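Saframycin Mx1 synthetase B (Legionella pneumophila subsp. pneumophila, PDB 3KXW) belongs to the ANL superfamily of AMP-binding enzymes, is also named a fatty acid AMP ligase, and has 5'-O-[(S)-(dodecanoyloxy)(hydroxy)phosphoryl]adenosine in its pocket. Local coordinates at residues Val117-Ala123 / Ile143-Glu149; Gln48-Ile53 / Ile151-Ser156. All coordinates share one frame; numbering follows the deposited sequence.

How the contacts relate
Both contacts lie in the AMP-binding region of the chain, on the same side of the chain's centre. Contact 1 is a pairing of parallel strands. Contact 2 sets the helix 43-59 against the loop that follows strand 143-147. In sequence, contact 1 falls within the chain between the two halves of contact 2. The two centres are 15 Å apart, and the contacts touch through apolar side chains. L148 CD1 of contact 1 lies 3.8 Å from I53 CD1 of contact 2, and L120 CD1 lies 4.0 Å from I53 CG2. I53 thus joins helix and sheet. None of the four segments falls in the ligand pocket, whose residues lie between 199 and 456.

Contact 1 (Val117-Ala123 / Ile143-Glu149); sequences VIVLMIA and IPAIALE
Two neighbouring parallel strands of a mixed sheet, 118-121 and 143-147, make this contact, with V119 paired to A145, L120 to I146 and M121 to A147. Helix 123-129 lies in the connection between them, a beta-alpha-beta arrangement. The axes of the two short strands are turned 31° to each other. V119 N gives a hydrogen bond of 2.9 Å to P144 O. V119 O takes the N-H of I146. M121 N then bonds to I146 O at 3.2 Å. L148 N closes the series on M121 O. Beyond the strands, E149 bends at chi2 (99°) and turns its carboxylate back to the other segment. Its OE1 accepts the backbone N-H of A123 at 2.7 Å, on the syn side. This grips the first residue of helix 123-129, just after the N-cap residue I122.

On one face of the sheet, L120 and I146 run alongside each other in the same direction, with L120 CD2 3.8 Å from I146 CB. I118 reaches the same row through CG2, which meets I146 CD1. Its CD1 comes within 3.8 Å of P144 CB, and the two side chains cross at about a right angle. On the other face, V119 sets CG1 between its backbone N and carbonyl carbon (chi1 55°), where it meets A145 CB at 3.6 Å. The selenomethionine M121 bends at chi3 and brings CE to the same methyl.

Strand 67-71 pairs with 118-121 on its other edge. F140 of strand 139-140 touches V119 and M121, while helix 76-87 packs on L148.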
ATOM      1  N   VAL A 117      15.830 -18.092   7.584  1.00 17.04           N
ATOM      2  CA  VAL A 117      17.073 -18.607   8.150  1.00 16.93           C
ATOM      3  C   VAL A 117      17.909 -17.518   8.784  1.00 18.43           C
ATOM      4  O   VAL A 117      18.684 -17.796   9.690  1.00 19.13           O
ATOM      5  CB  VAL A 117      17.932 -19.387   7.121  1.00 17.94           C
ATOM      6  CG1 VAL A 117      17.213 -20.658   6.703  1.00 19.95           C
ATOM      7  CG2 VAL A 117      18.328 -18.512   5.902  1.00 17.86           C
ATOM      8  N   ILE A 118      17.731 -16.284   8.303  1.00 18.19           N
ATOM      9  CA  ILE A 118      18.487 -15.111   8.742  1.00 17.80           C
ATOM     10  C   ILE A 118      17.550 -13.912   8.726  1.00 16.70           C
ATOM     11  O   ILE A 118      16.622 -13.875   7.932  1.00 15.74           O
ATOM     12  CB  ILE A 118      19.662 -14.805   7.803  1.00 16.86           C
ATOM     13  CG1 ILE A 118      20.715 -15.897   7.890  1.00 20.99           C
ATOM     14  CG2 ILE A 118      20.304 -13.463   8.122  1.00 16.88           C
ATOM     15  CD1 ILE A 118      21.393 -15.951   9.235  1.00 25.48           C
ATOM     16  N   VAL A 119      17.754 -12.965   9.637  1.00 16.16           N
ATOM     17  CA  VAL A 119      17.089 -11.666   9.544  1.00 16.49           C
ATOM     18  C   VAL A 119      18.148 -10.561   9.442  1.00 17.02           C
ATOM     19  O   VAL A 119      19.146 -10.577  10.159  1.00 15.23           O
ATOM     20  CB  VAL A 119      16.070 -11.409  10.708  1.00 16.74           C
ATOM     21  CG1 VAL A 119      16.722 -11.567  12.072  1.00 18.91           C
ATOM     22  CG2 VAL A 119      15.431 -10.025  10.581  1.00 16.37           C
ATOM     23  N   LEU A 120      17.944  -9.648   8.498  1.00 14.53           N
ATOM     24  CA  LEU A 120      18.774  -8.458   8.361  1.00 15.80           C
ATOM     25  C   LEU A 120      18.063  -7.247   8.939  1.00 16.63           C
ATOM     26  O   LEU A 120      16.857  -7.081   8.786  1.00 15.10           O
ATOM     27  CB  LEU A 120      19.124  -8.196   6.888  1.00 14.92           C
ATOM     28  CG  LEU A 120      19.776  -9.406   6.209  1.00 15.07           C
ATOM     29  CD1 LEU A 120      20.081  -9.107   4.756  1.00 14.18           C
ATOM     30  CD2 LEU A 120      21.071  -9.862   6.920  1.00 17.63           C
HETATM   31  N   MSE A 121      18.807  -6.397   9.622  1.00 15.93           N
HETATM   32  CA  MSE A 121      18.227  -5.153  10.128  1.00 17.77           C
HETATM   33  C   MSE A 121      19.377  -4.202  10.390  1.00 17.80           C
HETATM   34  O   MSE A 121      20.513  -4.628  10.361  1.00 18.70           O
HETATM   35  CB  MSE A 121      17.457  -5.430  11.426  1.00 16.89           C
HETATM   36  CG  MSE A 121      18.348  -5.874  12.593  1.00 19.53           C
HETATM   37 SE   MSE A 121      17.263  -6.351  14.169  1.00 33.83          SE
HETATM   38  CE  MSE A 121      16.484  -8.055  13.552  1.00 21.45           C
ATOM     39  N   ILE A 122      19.104  -2.930  10.685  1.00 18.93           N
ATOM     40  CA  ILE A 122      20.220  -2.028  10.999  1.00 21.23           C
ATOM     41  C   ILE A 122      20.747  -2.227  12.430  1.00 23.01           C
ATOM     42  O   ILE A 122      20.034  -2.731  13.291  1.00 22.24           O
ATOM     43  CB  ILE A 122      19.897  -0.543  10.760  1.00 22.81           C
ATOM     44  CG1 ILE A 122      18.876  -0.036  11.780  1.00 22.77           C
ATOM     45  CG2 ILE A 122      19.462  -0.309   9.314  1.00 20.44           C
ATOM     46  CD1 ILE A 122      18.672   1.459  11.732  1.00 24.03           C
ATOM     47  N   ALA A 123      21.999  -1.830  12.669  1.00 21.72           N
ATOM     48  CA  ALA A 123      22.644  -2.044  13.965  1.00 24.62           C
ATOM     49  C   ALA A 123      21.824  -1.526  15.145  1.00 24.72           C
ATOM     50  O   ALA A 123      21.688  -2.209  16.158  1.00 26.63           O
ATOM     51  CB  ALA A 123      24.060  -1.446  13.978  1.00 23.52           C
ATOM     52  N   ILE A 143      15.509 -16.101  15.298  1.00 20.98           N
ATOM     53  CA  ILE A 143      16.175 -16.121  13.998  1.00 19.65           C
ATOM     54  C   ILE A 143      17.510 -15.404  14.106  1.00 20.34           C
ATOM     55  O   ILE A 143      17.556 -14.275  14.583  1.00 21.73           O
ATOM     56  CB  ILE A 143      15.356 -15.384  12.905  1.00 21.91           C
ATOM     57  CG1 ILE A 143      13.887 -15.805  12.927  1.00 18.42           C
ATOM     58  CG2 ILE A 143      15.986 -15.636  11.535  1.00 20.12           C
ATOM     59  CD1 ILE A 143      13.700 -17.314  12.801  1.00 24.00           C
ATOM     60  N   PRO A 144      18.597 -16.043  13.660  1.00 20.07           N
ATOM     61  CA  PRO A 144      19.890 -15.353  13.719  1.00 22.78           C
ATOM     62  C   PRO A 144      19.834 -14.023  12.969  1.00 22.33           C
ATOM     63  O   PRO A 144      19.329 -13.958  11.841  1.00 19.64           O
ATOM     64  CB  PRO A 144      20.842 -16.321  13.006  1.00 21.84           C
ATOM     65  CG  PRO A 144      20.239 -17.669  13.223  1.00 24.25           C
ATOM     66  CD  PRO A 144      18.733 -17.445  13.221  1.00 22.60           C
ATOM     67  N   ALA A 145      20.359 -12.983  13.602  1.00 20.69           N
ATOM     68  CA  ALA A 145      20.248 -11.628  13.081  1.00 19.88           C
ATOM     69  C   ALA A 145      21.617 -11.100  12.684  1.00 20.43           C
ATOM     70  O   ALA A 145      22.643 -11.507  13.245  1.00 20.67           O
ATOM     71  CB  ALA A 145      19.554 -10.708  14.103  1.00 20.33           C
ATOM     72  N   ILE A 146      21.637 -10.225  11.685  1.00 19.70           N
ATOM     73  CA  ILE A 146      22.871  -9.626  11.196  1.00 19.85           C
ATOM     74  C   ILE A 146      22.624  -8.156  10.930  1.00 20.32           C
ATOM     75  O   ILE A 146      21.660  -7.787  10.242  1.00 18.35           O
ATOM     76  CB  ILE A 146      23.358 -10.275   9.886  1.00 18.97           C
ATOM     77  CG1 ILE A 146      23.636 -11.759  10.080  1.00 18.50           C
ATOM     78  CG2 ILE A 146      24.626  -9.547   9.344  1.00 18.58           C
ATOM     79  CD1 ILE A 146      24.060 -12.456   8.780  1.00 20.62           C
ATOM     80  N   ALA A 147      23.473  -7.311  11.499  1.00 19.22           N
ATOM     81  CA  ALA A 147      23.396  -5.880  11.261  1.00 19.69           C
ATOM     82  C   ALA A 147      23.916  -5.546   9.877  1.00 18.28           C
ATOM     83  O   ALA A 147      25.031  -5.921   9.519  1.00 19.14           O
ATOM     84  CB  ALA A 147      24.207  -5.136  12.311  1.00 22.86           C
ATOM     85  N   LEU A 148      23.134  -4.798   9.104  1.00 18.25           N
ATOM     86  CA  LEU A 148      23.541  -4.519   7.734  1.00 20.09           C
ATOM     87  C   LEU A 148      24.864  -3.737   7.703  1.00 18.82           C
ATOM     88  O   LEU A 148      25.705  -3.986   6.842  1.00 19.99           O
ATOM     89  CB  LEU A 148      22.431  -3.802   6.937  1.00 16.74           C
ATOM     90  CG  LEU A 148      22.434  -4.069   5.424  1.00 18.17           C
ATOM     91  CD1 LEU A 148      21.989  -5.492   5.052  1.00 15.53           C
ATOM     92  CD2 LEU A 148      21.585  -3.031   4.678  1.00 18.33           C
ATOM     93  N   GLU A 149      25.066  -2.830   8.655  1.00 18.32           N
ATOM     94  CA  GLU A 149      26.312  -2.074   8.703  1.00 23.50           C
ATOM     95  C   GLU A 149      27.578  -2.926   8.851  1.00 22.68           C
ATOM     96  O   GLU A 149      28.688  -2.440   8.603  1.00 22.72           O
ATOM     97  CB  GLU A 149      26.276  -1.023   9.818  1.00 23.55           C
ATOM     98  CG  GLU A 149      25.293   0.099   9.562  1.00 25.37           C
ATOM     99  CD  GLU A 149      23.992  -0.113  10.310  1.00 24.60           C
ATOM    100  OE1 GLU A 149      23.682  -1.286  10.604  1.00 21.54           O
ATOM    101  OE2 GLU A 149      23.294   0.888  10.615  1.00 25.03           O
TER

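Contact 2 (Gln48-Ile53 / Ile151-Ser156)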
ATOM      1  N   GLN A  48      26.973  -3.086  -6.217  1.00 15.05           N
ATOM      2  CA  GLN A  48      28.043  -3.471  -5.285  1.00 14.99           C
ATOM      3  C   GLN A  48      27.498  -3.839  -3.887  1.00 15.00           C
ATOM      4  O   GLN A  48      27.909  -4.849  -3.303  1.00 15.23           O
ATOM      5  CB  GLN A  48      29.155  -2.402  -5.180  1.00 15.49           C
ATOM      6  CG  GLN A  48      30.077  -2.301  -6.425  1.00 14.47           C
ATOM      7  CD  GLN A  48      30.663  -3.641  -6.845  1.00 16.90           C
ATOM      8  OE1 GLN A  48      30.384  -4.138  -7.935  1.00 19.77           O
ATOM      9  NE2 GLN A  48      31.501  -4.216  -5.999  1.00 15.93           N
ATOM     10  N   HIS A  49      26.589  -3.021  -3.349  1.00 17.33           N
ATOM     11  CA  HIS A  49      25.957  -3.350  -2.062  1.00 15.17           C
ATOM     12  C   HIS A  49      25.206  -4.678  -2.101  1.00 14.40           C
ATOM     13  O   HIS A  49      25.353  -5.504  -1.212  1.00 13.75           O
ATOM     14  CB  HIS A  49      25.031  -2.219  -1.578  1.00 17.62           C
ATOM     15  CG  HIS A  49      25.774  -1.059  -0.994  1.00 18.80           C
ATOM     16  ND1 HIS A  49      26.342  -1.098   0.260  1.00 23.32           N
ATOM     17  CD2 HIS A  49      26.070   0.160  -1.502  1.00 21.34           C
ATOM     18  CE1 HIS A  49      26.948   0.050   0.507  1.00 26.29           C
ATOM     19  NE2 HIS A  49      26.806   0.830  -0.550  1.00 24.93           N
ATOM     20  N   ALA A  50      24.411  -4.886  -3.151  1.00 15.26           N
ATOM     21  CA  ALA A  50      23.687  -6.143  -3.332  1.00 14.57           C
ATOM     22  C   ALA A  50      24.613  -7.353  -3.354  1.00 15.24           C
ATOM     23  O   ALA A  50      24.334  -8.387  -2.719  1.00 14.05           O
ATOM     24  CB  ALA A  50      22.806  -6.088  -4.599  1.00 13.91           C
ATOM     25  N   LYS A  51      25.723  -7.236  -4.080  1.00 14.77           N
ATOM     26  CA  LYS A  51      26.715  -8.313  -4.112  1.00 16.07           C
ATOM     27  C   LYS A  51      27.335  -8.573  -2.748  1.00 15.81           C
ATOM     28  O   LYS A  51      27.482  -9.736  -2.346  1.00 15.26           O
ATOM     29  CB  LYS A  51      27.814  -8.013  -5.140  1.00 16.46           C
ATOM     30  CG  LYS A  51      27.303  -8.080  -6.574  1.00 16.54           C
ATOM     31  CD  LYS A  51      28.226  -7.353  -7.552  1.00 16.96           C
ATOM     32  CE  LYS A  51      28.116  -7.956  -8.940  1.00 19.68           C
ATOM     33  NZ  LYS A  51      28.645  -7.037  -9.970  1.00 18.41           N
ATOM     34  N   ALA A  52      27.696  -7.500  -2.042  1.00 14.69           N
ATOM     35  CA  ALA A  52      28.272  -7.622  -0.701  1.00 16.45           C
ATOM     36  C   ALA A  52      27.309  -8.326   0.258  1.00 16.64           C
ATOM     37  O   ALA A  52      27.705  -9.186   1.053  1.00 14.59           O
ATOM     38  CB  ALA A  52      28.657  -6.241  -0.160  1.00 15.83           C
ATOM     39  N   ILE A  53      26.037  -7.948   0.191  1.00 15.25           N
ATOM     40  CA  ILE A  53      25.043  -8.540   1.073  1.00 14.93           C
ATOM     41  C   ILE A  53      24.792  -9.986   0.696  1.00 14.61           C
ATOM     42  O   ILE A  53      24.712 -10.861   1.570  1.00 15.69           O
ATOM     43  CB  ILE A  53      23.728  -7.725   1.049  1.00 13.08           C
ATOM     44  CG1 ILE A  53      23.974  -6.372   1.711  1.00 13.53           C
ATOM     45  CG2 ILE A  53      22.572  -8.515   1.703  1.00 12.99           C
ATOM     46  CD1 ILE A  53      22.943  -5.290   1.343  1.00 14.34           C
ATOM     47  N   ILE A 151      28.284  -5.305   7.094  1.00 20.34           N
ATOM     48  CA  ILE A 151      28.607  -5.780   5.751  1.00 22.32           C
ATOM     49  C   ILE A 151      29.446  -4.766   4.940  1.00 22.73           C
ATOM     50  O   ILE A 151      28.973  -3.694   4.585  1.00 21.53           O
ATOM     51  CB  ILE A 151      27.320  -6.185   4.988  1.00 20.00           C
ATOM     52  CG1 ILE A 151      26.594  -7.276   5.771  1.00 16.51           C
ATOM     53  CG2 ILE A 151      27.670  -6.645   3.591  1.00 18.81           C
ATOM     54  CD1 ILE A 151      25.254  -7.721   5.188  1.00 16.15           C
ATOM     55  N   GLU A 152      30.694  -5.138   4.655  1.00 20.77           N
ATOM     56  CA  GLU A 152      31.634  -4.274   3.952  1.00 21.39           C
ATOM     57  C   GLU A 152      31.666  -4.543   2.444  1.00 22.20           C
ATOM     58  O   GLU A 152      31.501  -5.690   1.989  1.00 19.75           O
ATOM     59  CB  GLU A 152      33.047  -4.472   4.519  1.00 21.62           C
ATOM     60  CG  GLU A 152      33.205  -3.995   5.942  1.00 22.56           C
ATOM     61  CD  GLU A 152      33.414  -2.485   6.034  1.00 27.73           C
ATOM     62  OE1 GLU A 152      33.862  -1.875   5.034  1.00 30.22           O
ATOM     63  OE2 GLU A 152      33.131  -1.906   7.109  1.00 27.97           O
ATOM     64  N   LEU A 153      31.924  -3.482   1.685  1.00 19.87           N
ATOM     65  CA  LEU A 153      32.027  -3.571   0.236  1.00 21.12           C
ATOM     66  C   LEU A 153      33.166  -4.478  -0.234  1.00 20.95           C
ATOM     67  O   LEU A 153      33.157  -4.961  -1.369  1.00 19.83           O
ATOM     68  CB  LEU A 153      32.131  -2.160  -0.376  1.00 20.35           C
ATOM     69  CG  LEU A 153      30.797  -1.379  -0.394  1.00 22.77           C
ATOM     70  CD1 LEU A 153      30.978   0.134  -0.677  1.00 25.31           C
ATOM     71  CD2 LEU A 153      29.789  -1.982  -1.389  1.00 22.61           C
ATOM     72  N   ASN A 154      34.138  -4.737   0.634  1.00 20.64           N
ATOM     73  CA  ASN A 154      35.194  -5.680   0.267  1.00 21.41           C
ATOM     74  C   ASN A 154      34.689  -7.126   0.145  1.00 22.87           C
ATOM     75  O   ASN A 154      35.444  -8.019  -0.231  1.00 22.08           O
ATOM     76  CB  ASN A 154      36.403  -5.593   1.223  1.00 22.74           C
ATOM     77  CG  ASN A 154      36.066  -6.026   2.637  1.00 23.37           C
ATOM     78  OD1 ASN A 154      35.074  -6.729   2.860  1.00 25.09           O
ATOM     79  ND2 ASN A 154      36.885  -5.594   3.613  1.00 22.15           N
ATOM     80  N   ARG A 155      33.416  -7.363   0.456  1.00 18.93           N
ATOM     81  CA  ARG A 155      32.839  -8.691   0.217  1.00 20.78           C
ATOM     82  C   ARG A 155      32.218  -8.843  -1.172  1.00 19.89           C
ATOM     83  O   ARG A 155      31.975  -9.969  -1.605  1.00 19.51           O
ATOM     84  CB  ARG A 155      31.796  -9.056   1.291  1.00 22.46           C
ATOM     85  CG  ARG A 155      32.242  -8.761   2.707  1.00 22.23           C
ATOM     86  CD  ARG A 155      32.862  -9.952   3.449  1.00 27.83           C
ATOM     87  NE  ARG A 155      33.174 -11.145   2.650  1.00 32.89           N
ATOM     88  CZ  ARG A 155      34.372 -11.450   2.139  1.00 32.42           C
ATOM     89  NH1 ARG A 155      35.424 -10.641   2.293  1.00 32.64           N
ATOM     90  NH2 ARG A 155      34.519 -12.577   1.455  1.00 31.75           N
ATOM     91  N   SER A 156      31.958  -7.724  -1.863  1.00 18.83           N
ATOM     92  CA  SER A 156      31.253  -7.779  -3.148  1.00 20.47           C
ATOM     93  C   SER A 156      31.848  -8.829  -4.097  1.00 20.54           C
ATOM     94  O   SER A 156      31.113  -9.605  -4.711  1.00 19.41           O
ATOM     95  CB  SER A 156      31.215  -6.409  -3.843  1.00 19.04           C
ATOM     96  OG  SER A 156      30.652  -5.401  -3.003  1.00 19.80           O
TER
HETATM   97  O   HOH W   1      32.584  -3.244  -3.768  1.00 22.37           O
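Helix residues 48-53 run beside a loop, 151-152, that winds into the 3-10 segment 153-156. The backbones come close at A52 and S156, whose CA atoms are 3.9 Å apart. Within the helix, A52 N bonds to Q48 O. In the other segment, S156 N bonds to L153 O.

S156 brings its hydroxyl to the helix backbone. OG is 2.8 Å from Q48 O, a likely hydrogen bond, although the proton could also go elsewhere. A chi1 of -55° sets OG beside its own N, where it faces Q48 O. Water 1 links the two residues a second time: it accepts from Q48 NE2 at 2.7 Å and donates to S156 OG at 3.0 Å. The Q48 chain bends at chi2, which turns NE2 toward the water.

L153 covers the imidazole of H49. Its CD2 methyl sits over one ring face, 3.9 Å from the centroid and only 10° off the normal, a CH-pi contact. The same methyl also touches Q48 CB, at the side of the ring.

The helix, 43-59, belongs to the AMP-binding region of this ANL-family protein, and the contact is structural packing that ties it to the chain leading from strand 143-147 toward strand 169-174. A52 CB packs on I151 CG2 and lies 3.6 Å from E152 O. I53 and I151 meet at about a right angle, with I53 CG1 3.9 Å from I151 CD1. K51 lays CB against S156 and sends its amine to a salt bridge with D47. Helix 76-87 touches A50, K51 and I53.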